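Long-range contacts in afamin (Homo sapiens, PDB 6FAK), which carries hydrophobic molecules in body fluids, binds vitamin E and keeps lipidated Wnt proteins soluble and active: residues E348-L359 against A376-S387; S273-C281 against I293-R301. One frame throughout, in Å; residues are numbered along the deposited sequence. Where two conformers were deposited one is given.

Contact 1: residues E348-L359 against A376-S387; sequences ELLRIVQIYKDL and AEDKFNETTEKS. With NAG (2-acetamido-2-deoxy-beta-D-glucopyranose), chain D.
I352 lies against F380 where helices 348-359 and 376-387 pack, their axes 10.0 Å apart at closest approach and their N-to-C directions 142° apart. I352 CG2 sits over one face of the F380 ring, 3.7 Å from its centroid. I352 CG1 lies beside the backbone N (chi1 -71°), which puts CG2 over the ring. The carbonyl O of A376 covers the opposite face, and Y356 CD1 meets the ring edge, 3.7 Å from F380 CZ. Y337 of helix 326-339 also meets this ring, and the OH of Y356 bonds to the carbonyl of F312. This is helix packing where the second domain of the helical serum albumin fold passes into the third. I355 and T383 meet tip to tip, CD1 to CG2 at 3.6 Å. At one end, E348 OE1 accepts from S387 OG at 2.7 Å, on the syn side. R351 holds the same oxygen side-on through NE and NH2, and NH2 also pairs with D451. With an alanine at E348, S387 OG would probably lose its acceptor and R351 its intrahelical partner. N381 ND2 carries the N-linked sugar, whose N2 bonds to E385 OE2 at 2.8 Å.

Contact 2: residues S273-C281 against I293-R301; sequences SISSKIKEC and IINSNKDDR
K277 meets N297, K298 and D300 where a loop runs antiparallel to the end of helix 288-295 and the chain that leaves it, in the second albumin domain. Most of the contact falls in residues 194-298, assigned to the pocket for hydrophobic ligands. The disulfide from C281 to C292, the residue just before 293-301, holds the two segments close. It is one of the paired cystines of the albumin fold. The charged contact is a salt bridge, K277 NZ to D300 OD1 at 3.3 Å. The lysine crosses both N297 and D300 at about a right angle, with CD 3.1 Å from N297 OD1. A bend at chi4 (-57°) turns NZ to D300 OD1. Among the polar contacts, the N-H of S276 gives a weak bond to D299 OD2. The apolar contacts lie near the disulfide: C281 CB touches I293 CG1 at 3.6 Å, and I278 CG2 lies 4.4 Å from I293 CG1. M264 and C268 of helix 253-268 also touch I293. The same I278 methyl comes within 3.3 Å of the hydroxyl oxygen S296 OG. At the helix end, S296 OG and its backbone N reach I293 O from the same face, and the hydroxyl bond is 2.8 Å long.

In the fold
The two contacts follow one another in series: contact 2 closes before contact 1 opens. Contact 2 lies wholly in the second albumin domain, and contact 1 where that domain passes into the third. Their centres are about 28 Å apart, their nearest atoms about 8 Å, and they do not touch. Contact 2 joins the loop after helix 253-268 to the chain leaving helix 288-295. Contact 1 packs helix 346-363 on the start of the long helix 376-417, which runs on into the third domain. Helix 216-225 borders both: A220 and Q224 touch L349, and K225 NZ bonds to the carbonyls of I293 and S296. Most of contact 2 lies in the pocket region for hydrophobic ligands, while contact 1 carries a glycan.

Contact 1: residues E348-L359 against A376-S387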
loop_
_atom_site.group_PDB
_atom_site.type_symbol
_atom_site.label_atom_id
_atom_site.label_comp_id
_atom_site.label_asym_id
_atom_site.label_seq_id
_atom_site.Cartn_x
_atom_site.Cartn_y
_atom_site.Cartn_z
ATOM N N GLU A 348 -10.345 13.276 0.663
ATOM C CA GLU A 348 -11.086 14.514 0.775
ATOM C C GLU A 348 -12.254 14.520 -0.232
ATOM O O GLU A 348 -13.334 14.871 0.120
ATOM C CB GLU A 348 -10.215 15.769 0.605
ATOM C CG GLU A 348 -11.022 17.065 0.891
ATOM C CD GLU A 348 -11.512 17.176 2.353
ATOM O OE1 GLU A 348 -10.871 16.601 3.270
ATOM O OE2 GLU A 348 -12.511 17.893 2.604
ATOM N N LEU A 349 -12.013 14.105 -1.464
ATOM C CA LEU A 349 -13.105 14.044 -2.452
ATOM C C LEU A 349 -14.209 13.080 -2.011
ATOM O O LEU A 349 -15.347 13.380 -2.163
ATOM C CB LEU A 349 -12.590 13.627 -3.795
ATOM C CG LEU A 349 -11.661 14.646 -4.451
ATOM C CD1 LEU A 349 -10.908 14.018 -5.585
ATOM C CD2 LEU A 349 -12.426 15.873 -4.903
ATOM N N LEU A 350 -13.833 11.923 -1.462
ATOM C CA LEU A 350 -14.833 10.971 -1.000
ATOM C C LEU A 350 -15.584 11.452 0.226
ATOM O O LEU A 350 -16.749 11.137 0.350
ATOM C CB LEU A 350 -14.204 9.598 -0.714
ATOM C CG LEU A 350 -13.459 9.064 -1.951
ATOM C CD1 LEU A 350 -12.727 7.786 -1.550
ATOM C CD2 LEU A 350 -14.376 8.843 -3.118
ATOM N N ARG A 351 -14.929 12.201 1.143
ATOM C CA ARG A 351 -15.638 12.837 2.221
ATOM C C ARG A 351 -16.719 13.837 1.691
ATOM O O ARG A 351 -17.852 13.851 2.183
ATOM C CB ARG A 351 -14.676 13.529 3.222
ATOM C CG ARG A 351 -13.863 12.522 4.041
ATOM C CD ARG A 351 -13.094 13.245 5.116
ATOM N NE ARG A 351 -11.922 13.925 4.592
ATOM C CZ ARG A 351 -10.693 13.437 4.472
ATOM N NH1 ARG A 351 -10.436 12.166 4.723
ATOM N NH2 ARG A 351 -9.718 14.216 4.046
ATOM N N ILE A 352 -16.334 14.619 0.693
ATOM C CA ILE A 352 -17.227 15.560 0.043
ATOM C C ILE A 352 -18.432 14.851 -0.598
ATOM O O ILE A 352 -19.582 15.308 -0.452
ATOM C CB ILE A 352 -16.441 16.508 -0.930
ATOM C CG1 ILE A 352 -15.617 17.458 -0.049
ATOM C CG2 ILE A 352 -17.383 17.284 -1.865
ATOM C CD1 ILE A 352 -14.543 18.195 -0.787
ATOM N N VAL A 353 -18.187 13.720 -1.243
ATOM C CA VAL A 353 -19.280 12.963 -1.842
ATOM C C VAL A 353 -20.258 12.508 -0.749
ATOM O O VAL A 353 -21.490 12.648 -0.918
ATOM C CB VAL A 353 -18.797 11.772 -2.685
ATOM C CG1 VAL A 353 -19.989 10.967 -3.185
ATOM C CG2 VAL A 353 -17.941 12.216 -3.885
ATOM N N GLN A 354 -19.735 12.004 0.370
ATOM C CA GLN A 354 -20.594 11.558 1.460
ATOM C C GLN A 354 -21.399 12.677 2.090
ATOM O O GLN A 354 -22.591 12.506 2.433
ATOM C CB GLN A 354 -19.749 10.881 2.547
ATOM C CG GLN A 354 -20.560 10.286 3.682
ATOM C CD GLN A 354 -21.451 9.158 3.176
ATOM O OE1 GLN A 354 -20.955 8.224 2.525
ATOM N NE2 GLN A 354 -22.761 9.265 3.413
ATOM N N ILE A 355 -20.732 13.793 2.329
ATOM C CA ILE A 355 -21.407 14.990 2.846
ATOM C C ILE A 355 -22.530 15.443 1.915
ATOM O O ILE A 355 -23.592 15.804 2.390
ATOM C CB ILE A 355 -20.420 16.096 3.117
ATOM C CG1 ILE A 355 -19.652 15.709 4.384
ATOM C CG2 ILE A 355 -21.094 17.451 3.326
ATOM C CD1 ILE A 355 -18.393 16.502 4.539
ATOM N N TYR A 356 -22.261 15.438 0.614
ATOM C CA TYR A 356 -23.291 15.802 -0.381
ATOM C C TYR A 356 -24.470 14.824 -0.290
ATOM O O TYR A 356 -25.639 15.239 -0.289
ATOM C CB TYR A 356 -22.677 15.872 -1.792
ATOM C CG TYR A 356 -23.611 16.386 -2.862
ATOM C CD1 TYR A 356 -24.262 17.603 -2.705
ATOM C CD2 TYR A 356 -23.862 15.648 -3.998
ATOM C CE1 TYR A 356 -25.114 18.112 -3.665
ATOM C CE2 TYR A 356 -24.716 16.155 -4.993
ATOM C CZ TYR A 356 -25.362 17.381 -4.790
ATOM O OH TYR A 356 -26.278 17.875 -5.735
ATOM N N LYS A 357 -24.181 13.531 -0.252
ATOM C CA LYS A 357 -25.211 12.520 -0.090
ATOM C C LYS A 357 -26.068 12.671 1.195
ATOM O O LYS A 357 -27.307 12.649 1.119
ATOM C CB LYS A 357 -24.573 11.139 -0.136
ATOM C CG LYS A 357 -25.504 9.977 0.089
ATOM C CD LYS A 357 -24.695 8.671 -0.084
ATOM C CE LYS A 357 -25.594 7.450 0.059
ATOM N NZ LYS A 357 -24.782 6.200 -0.014
ATOM N N ASP A 358 -25.417 12.888 2.331
ATOM C CA ASP A 358 -26.114 13.184 3.609
ATOM C C ASP A 358 -26.920 14.489 3.556
ATOM O O ASP A 358 -28.056 14.541 4.047
ATOM C CB ASP A 358 -25.131 13.223 4.799
ATOM C CG ASP A 358 -24.385 11.908 4.971
ATOM O OD1 ASP A 358 -24.853 10.867 4.410
ATOM O OD2 ASP A 358 -23.297 11.921 5.615
ATOM N N LEU A 359 -26.343 15.534 2.976
ATOM C CA LEU A 359 -27.038 16.805 2.811
ATOM C C LEU A 359 -28.384 16.626 2.071
ATOM O O LEU A 359 -29.440 17.179 2.491
ATOM C CB LEU A 359 -26.154 17.785 2.002
ATOM C CG LEU A 359 -26.896 19.052 1.513
ATOM C CD1 LEU A 359 -26.853 20.045 2.656
ATOM C CD2 LEU A 359 -26.259 19.625 0.282
ATOM N N ALA A 376 -24.728 23.793 -0.361
ATOM C CA ALA A 376 -23.829 22.656 -0.284
ATOM C C ALA A 376 -22.355 23.032 -0.267
ATOM O O ALA A 376 -21.569 22.461 0.496
ATOM C CB ALA A 376 -24.081 21.708 -1.431
ATOM N N GLU A 377 -21.966 24.004 -1.063
ATOM C CA GLU A 377 -20.528 24.364 -1.159
ATOM C C GLU A 377 -19.981 24.915 0.165
ATOM O O GLU A 377 -18.801 24.741 0.455
ATOM C CB GLU A 377 -20.272 25.336 -2.310
ATOM C CG GLU A 377 -20.497 24.682 -3.662
ATOM C CD GLU A 377 -20.610 25.700 -4.798
ATOM O OE1 GLU A 377 -21.524 26.558 -4.750
ATOM O OE2 GLU A 377 -19.792 25.643 -5.750
ATOM N N ASP A 378 -20.853 25.513 0.993
ATOM C CA ASP A 378 -20.459 25.941 2.346
ATOM C C ASP A 378 -20.166 24.757 3.240
ATOM O O ASP A 378 -19.261 24.836 4.093
ATOM C CB ASP A 378 -21.533 26.831 3.001
ATOM C CG ASP A 378 -21.773 28.136 2.238
ATOM O OD1 ASP A 378 -20.837 28.667 1.623
ATOM O OD2 ASP A 378 -22.888 28.657 2.262
ATOM N N LYS A 379 -20.942 23.660 3.114
ATOM C CA LYS A 379 -20.569 22.457 3.838
ATOM C C LYS A 379 -19.227 21.902 3.362
ATOM O O LYS A 379 -18.408 21.521 4.184
ATOM C CB LYS A 379 -21.623 21.365 3.737
ATOM C CG LYS A 379 -22.910 21.772 4.384
ATOM C CD LYS A 379 -23.698 20.595 4.943
ATOM C CE LYS A 379 -25.053 21.065 5.404
ATOM N NZ LYS A 379 -25.092 21.571 6.801
ATOM N N PHE A 380 -19.007 21.867 2.047
ATOM C CA PHE A 380 -17.716 21.330 1.494
ATOM C C PHE A 380 -16.540 22.170 1.960
ATOM O O PHE A 380 -15.488 21.634 2.368
ATOM C CB PHE A 380 -17.708 21.275 -0.022
ATOM C CG PHE A 380 -18.909 20.569 -0.658
ATOM C CD1 PHE A 380 -19.666 19.608 0.027
ATOM C CD2 PHE A 380 -19.227 20.836 -1.970
ATOM C CE1 PHE A 380 -20.716 18.957 -0.596
ATOM C CE2 PHE A 380 -20.280 20.207 -2.594
ATOM C CZ PHE A 380 -21.040 19.268 -1.902
ATOM N N ASN A 381 -16.734 23.486 1.909
ATOM C CA ASN A 381 -15.723 24.467 2.331
ATOM C C ASN A 381 -15.289 24.284 3.778
ATOM O O ASN A 381 -14.092 24.248 4.052
ATOM C CB ASN A 381 -16.242 25.883 2.064
ATOM C CG ASN A 381 -15.212 26.962 2.387
ATOM O OD1 ASN A 381 -15.041 27.345 3.561
ATOM N ND2 ASN A 381 -14.517 27.470 1.337
ATOM N N GLU A 382 -16.252 24.117 4.690
ATOM C CA GLU A 382 -15.904 23.880 6.112
ATOM C C GLU A 382 -15.127 22.567 6.331
ATOM O O GLU A 382 -14.073 22.531 7.036
ATOM C CB GLU A 382 -17.164 23.939 6.986
ATOM C CG GLU A 382 -16.992 23.476 8.424
ATOM C CD GLU A 382 -18.275 23.592 9.217
ATOM O OE1 GLU A 382 -18.687 22.548 9.766
ATOM O OE2 GLU A 382 -18.886 24.698 9.269
ATOM N N THR A 383 -15.585 21.485 5.703
ATOM C CA THR A 383 -14.898 20.220 5.924
ATOM C C THR A 383 -13.479 20.267 5.348
ATOM O O THR A 383 -12.541 19.825 5.982
ATOM C CB THR A 383 -15.689 19.000 5.420
ATOM O OG1 THR A 383 -14.911 17.823 5.628
ATOM C CG2 THR A 383 -15.984 19.082 3.996
ATOM N N THR A 384 -13.317 20.875 4.180
ATOM C CA THR A 384 -12.007 20.955 3.549
ATOM C C THR A 384 -11.031 21.880 4.318
ATOM O O THR A 384 -9.835 21.569 4.449
ATOM C CB THR A 384 -12.152 21.383 2.108
ATOM O OG1 THR A 384 -13.009 20.439 1.447
ATOM C CG2 THR A 384 -10.792 21.414 1.428
ATOM N N GLU A 385 -11.539 23.011 4.811
ATOM C CA GLU A 385 -10.740 23.875 5.676
ATOM C C GLU A 385 -10.223 23.166 6.885
ATOM O O GLU A 385 -9.100 23.393 7.259
ATOM C CB GLU A 385 -11.559 25.086 6.144
ATOM C CG GLU A 385 -11.723 26.126 5.071
ATOM C CD GLU A 385 -10.464 26.929 4.829
ATOM O OE1 GLU A 385 -9.646 27.054 5.764
ATOM O OE2 GLU A 385 -10.335 27.463 3.706
ATOM N N LYS A 386 -11.052 22.357 7.546
ATOM C CA LYS A 386 -10.609 21.564 8.678
ATOM C C LYS A 386 -9.482 20.618 8.282
ATOM O O LYS A 386 -8.497 20.514 8.991
ATOM C CB LYS A 386 -11.753 20.777 9.322
ATOM C CG LYS A 386 -12.751 21.666 10.065
ATOM C CD LYS A 386 -14.015 20.937 10.514
ATOM C CE LYS A 386 -15.008 21.908 11.146
ATOM N NZ LYS A 386 -15.709 21.318 12.313
ATOM N N SER A 387 -9.620 19.931 7.143
ATOM C CA SER A 387 -8.593 18.963 6.724
ATOM C C SER A 387 -7.309 19.706 6.418
ATOM O O SER A 387 -6.229 19.302 6.837
ATOM C CB SER A 387 -9.048 18.158 5.492
ATOM O OG SER A 387 -10.280 17.521 5.767
HETATM C C1 NAG D . -13.528 28.535 1.505
HETATM C C2 NAG D . -12.254 28.283 0.697
HETATM C C3 NAG D . -11.327 29.491 0.710
HETATM C C4 NAG D . -12.078 30.778 0.398
HETATM C C5 NAG D . -13.328 30.895 1.267
HETATM C C6 NAG D . -14.121 32.164 0.950
HETATM C C7 NAG D . -11.599 25.938 0.655
HETATM C C8 NAG D . -10.798 24.862 1.320
HETATM N N2 NAG D . -11.537 27.137 1.229
HETATM O O3 NAG D . -10.286 29.296 -0.249
HETATM O O4 NAG D . -11.211 31.894 0.632
HETATM O O5 NAG D . -14.156 29.744 1.068
HETATM O O6 NAG D . -14.664 32.095 -0.375
HETATM O O7 NAG D . -12.262 25.723 -0.345
#

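Contact 2: residues S273-C281 against I293-R301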
loop_
_atom_site.group_PDB
_atom_site.type_symbol
_atom_site.label_atom_id
_atom_site.label_comp_id
_atom_site.label_asym_id
_atom_site.label_seq_id
_atom_site.Cartn_x
_atom_site.Cartn_y
_atom_site.Cartn_z
ATOM N N SER A 273 -9.481 12.600 -26.976
ATOM C CA SER A 273 -10.722 12.504 -26.188
ATOM C C SER A 273 -10.571 11.726 -24.862
ATOM O O SER A 273 -11.549 11.198 -24.335
ATOM C CB SER A 273 -11.897 11.961 -27.035
ATOM O OG SER A 273 -11.886 10.546 -27.119
ATOM N N ILE A 274 -9.344 11.646 -24.346
ATOM C CA ILE A 274 -9.078 11.232 -22.953
ATOM C C ILE A 274 -7.935 12.072 -22.373
ATOM O O ILE A 274 -8.119 12.743 -21.359
ATOM C CB ILE A 274 -8.761 9.698 -22.788
ATOM C CG1 ILE A 274 -10.037 8.857 -22.971
ATOM C CG2 ILE A 274 -8.149 9.395 -21.414
ATOM C CD1 ILE A 274 -9.899 7.364 -22.744
ATOM N N SER A 275 -6.757 12.004 -22.994
ATOM C CA SER A 275 -5.560 12.628 -22.444
ATOM C C SER A 275 -4.669 13.241 -23.514
ATOM O O SER A 275 -4.813 12.975 -24.705
ATOM C CB SER A 275 -4.761 11.600 -21.642
ATOM O OG SER A 275 -3.790 12.212 -20.799
ATOM N N SER A 276 -3.770 14.098 -23.043
ATOM C CA SER A 276 -2.749 14.740 -23.848
ATOM C C SER A 276 -1.330 14.304 -23.450
ATOM O O SER A 276 -0.425 14.382 -24.281
ATOM C CB SER A 276 -2.895 16.254 -23.680
ATOM O OG SER A 276 -2.171 16.960 -24.663
ATOM N N LYS A 277 -1.146 13.837 -22.204
ATOM C CA LYS A 277 0.179 13.628 -21.600
ATOM C C LYS A 277 0.579 12.145 -21.440
ATOM O O LYS A 277 1.135 11.765 -20.401
ATOM C CB LYS A 277 0.223 14.292 -20.213
ATOM C CG LYS A 277 -0.048 15.785 -20.182
ATOM C CD LYS A 277 0.457 16.372 -18.869
ATOM C CE LYS A 277 0.098 17.834 -18.691
ATOM N NZ LYS A 277 0.601 18.678 -19.805
ATOM N N ILE A 278 0.311 11.316 -22.453
ATOM C CA ILE A 278 0.583 9.862 -22.368
ATOM C C ILE A 278 1.038 9.230 -23.702
ATOM O O ILE A 278 0.773 8.051 -23.962
ATOM C CB ILE A 278 -0.662 9.094 -21.821
ATOM C CG1 ILE A 278 -1.912 9.432 -22.649
ATOM C CG2 ILE A 278 -0.900 9.397 -20.340
ATOM C CD1 ILE A 278 -2.971 8.353 -22.634
ATOM N N LYS A 279 1.747 9.993 -24.534
ATOM C CA LYS A 279 2.129 9.521 -25.877
ATOM C C LYS A 279 3.297 8.546 -25.851
ATOM O O LYS A 279 3.258 7.509 -26.515
ATOM C CB LYS A 279 2.477 10.694 -26.787
ATOM C CG LYS A 279 2.460 10.347 -28.269
ATOM C CD LYS A 279 1.075 9.980 -28.792
ATOM C CE LYS A 279 0.072 11.108 -28.577
ATOM N NZ LYS A 279 -1.115 11.000 -29.464
ATOM N N GLU A 280 4.338 8.896 -25.094
ATOM C CA GLU A 280 5.511 8.029 -24.923
ATOM C C GLU A 280 5.144 6.761 -24.148
ATOM O O GLU A 280 5.837 5.745 -24.272
ATOM C CB GLU A 280 6.673 8.762 -24.222
ATOM C CG GLU A 280 8.050 8.137 -24.469
ATOM C CD GLU A 280 8.991 8.242 -23.276
ATOM O OE1 GLU A 280 9.587 7.208 -22.889
ATOM O OE2 GLU A 280 9.131 9.354 -22.720
ATOM N N CYS A 281 4.073 6.827 -23.346
ATOM C CA CYS A 281 3.528 5.644 -22.692
ATOM C C CYS A 281 2.838 4.723 -23.710
ATOM O O CYS A 281 3.158 3.541 -23.750
ATOM C CB CYS A 281 2.559 6.008 -21.560
ATOM S SG CYS A 281 3.194 6.957 -20.141
ATOM N N ILE A 293 1.759 4.939 -17.804
ATOM C CA ILE A 293 0.467 5.650 -17.772
ATOM C C ILE A 293 0.108 5.977 -16.342
ATOM O O ILE A 293 -0.312 7.102 -16.075
ATOM C CB ILE A 293 -0.683 4.876 -18.483
ATOM C CG1 ILE A 293 -0.561 5.024 -20.007
ATOM C CG2 ILE A 293 -2.077 5.374 -18.068
ATOM C CD1 ILE A 293 -1.335 3.988 -20.805
ATOM N N ILE A 294 0.322 5.029 -15.423
ATOM C CA ILE A 294 0.043 5.257 -13.998
ATOM C C ILE A 294 0.921 6.379 -13.402
ATOM O O ILE A 294 0.457 7.146 -12.559
ATOM C CB ILE A 294 0.136 3.945 -13.156
ATOM C CG1 ILE A 294 -0.975 2.965 -13.570
ATOM C CG2 ILE A 294 -0.048 4.234 -11.665
ATOM C CD1 ILE A 294 -0.882 1.584 -12.955
ATOM N N ASN A 295 2.172 6.472 -13.852
ATOM C CA ASN A 295 3.098 7.518 -13.411
ATOM C C ASN A 295 3.016 8.840 -14.183
ATOM O O ASN A 295 3.597 9.823 -13.732
ATOM C CB ASN A 295 4.548 6.996 -13.449
ATOM C CG ASN A 295 4.882 6.127 -12.254
ATOM O OD1 ASN A 295 5.458 6.598 -11.271
ATOM N ND2 ASN A 295 4.498 4.858 -12.321
ATOM N N SER A 296 2.322 8.892 -15.322
ATOM C CA SER A 296 2.218 10.150 -16.058
ATOM C C SER A 296 1.495 11.169 -15.175
ATOM O O SER A 296 0.691 10.802 -14.305
ATOM C CB SER A 296 1.524 9.968 -17.406
ATOM O OG SER A 296 0.158 9.622 -17.252
ATOM N N ASN A 297 1.826 12.444 -15.349
ATOM C CA ASN A 297 1.209 13.500 -14.536
ATOM C C ASN A 297 -0.230 13.782 -14.994
ATOM O O ASN A 297 -0.672 13.305 -16.060
ATOM C CB ASN A 297 2.071 14.783 -14.496
ATOM C CG ASN A 297 2.443 15.309 -15.874
ATOM O OD1 ASN A 297 2.110 14.711 -16.898
ATOM N ND2 ASN A 297 3.165 16.430 -15.900
ATOM N N LYS A 298 -0.954 14.535 -14.163
ATOM C CA LYS A 298 -2.340 14.927 -14.446
ATOM C C LYS A 298 -2.368 15.831 -15.681
ATOM O O LYS A 298 -1.563 16.763 -15.800
ATOM C CB LYS A 298 -2.994 15.649 -13.252
ATOM C CG LYS A 298 -3.032 14.848 -11.938
ATOM C CD LYS A 298 -3.929 15.519 -10.882
ATOM C CE LYS A 298 -3.231 15.818 -9.553
ATOM N NZ LYS A 298 -3.261 14.707 -8.552
ATOM N N ASP A 299 -3.269 15.524 -16.610
ATOM C CA ASP A 299 -3.503 16.358 -17.790
ATOM C C ASP A 299 -4.027 17.731 -17.334
ATOM O O ASP A 299 -4.596 17.855 -16.239
ATOM C CB ASP A 299 -4.501 15.645 -18.722
ATOM C CG ASP A 299 -4.677 16.326 -20.073
ATOM O OD1 ASP A 299 -4.168 17.442 -20.289
ATOM O OD2 ASP A 299 -5.346 15.734 -20.939
ATOM N N ASP A 300 -3.796 18.759 -18.150
ATOM C CA ASP A 300 -4.308 20.108 -17.873
ATOM C C ASP A 300 -5.824 20.066 -17.998
ATOM O O ASP A 300 -6.351 19.420 -18.912
ATOM C CB ASP A 300 -3.779 21.148 -18.878
ATOM C CG ASP A 300 -2.255 21.203 -18.952
ATOM O OD1 ASP A 300 -1.571 20.493 -18.186
ATOM O OD2 ASP A 300 -1.745 21.973 -19.798
ATOM N N ARG A 301 -6.520 20.753 -17.090
ATOM C CA ARG A 301 -7.974 20.904 -17.189
ATOM C C ARG A 301 -8.329 21.672 -18.449
ATOM O O ARG A 301 -7.585 22.573 -18.840
ATOM C CB ARG A 301 -8.543 21.674 -16.001
ATOM C CG ARG A 301 -8.865 20.826 -14.788
ATOM C CD ARG A 301 -9.430 21.730 -13.710
ATOM N NE ARG A 301 -8.386 22.510 -13.043
ATOM C CZ ARG A 301 -8.577 23.644 -12.362
ATOM N NH1 ARG A 301 -9.797 24.190 -12.273
ATOM N NH2 ARG A 301 -7.546 24.244 -11.777
HETATM O O HOH W 1 -7.945 14.708 -19.842
#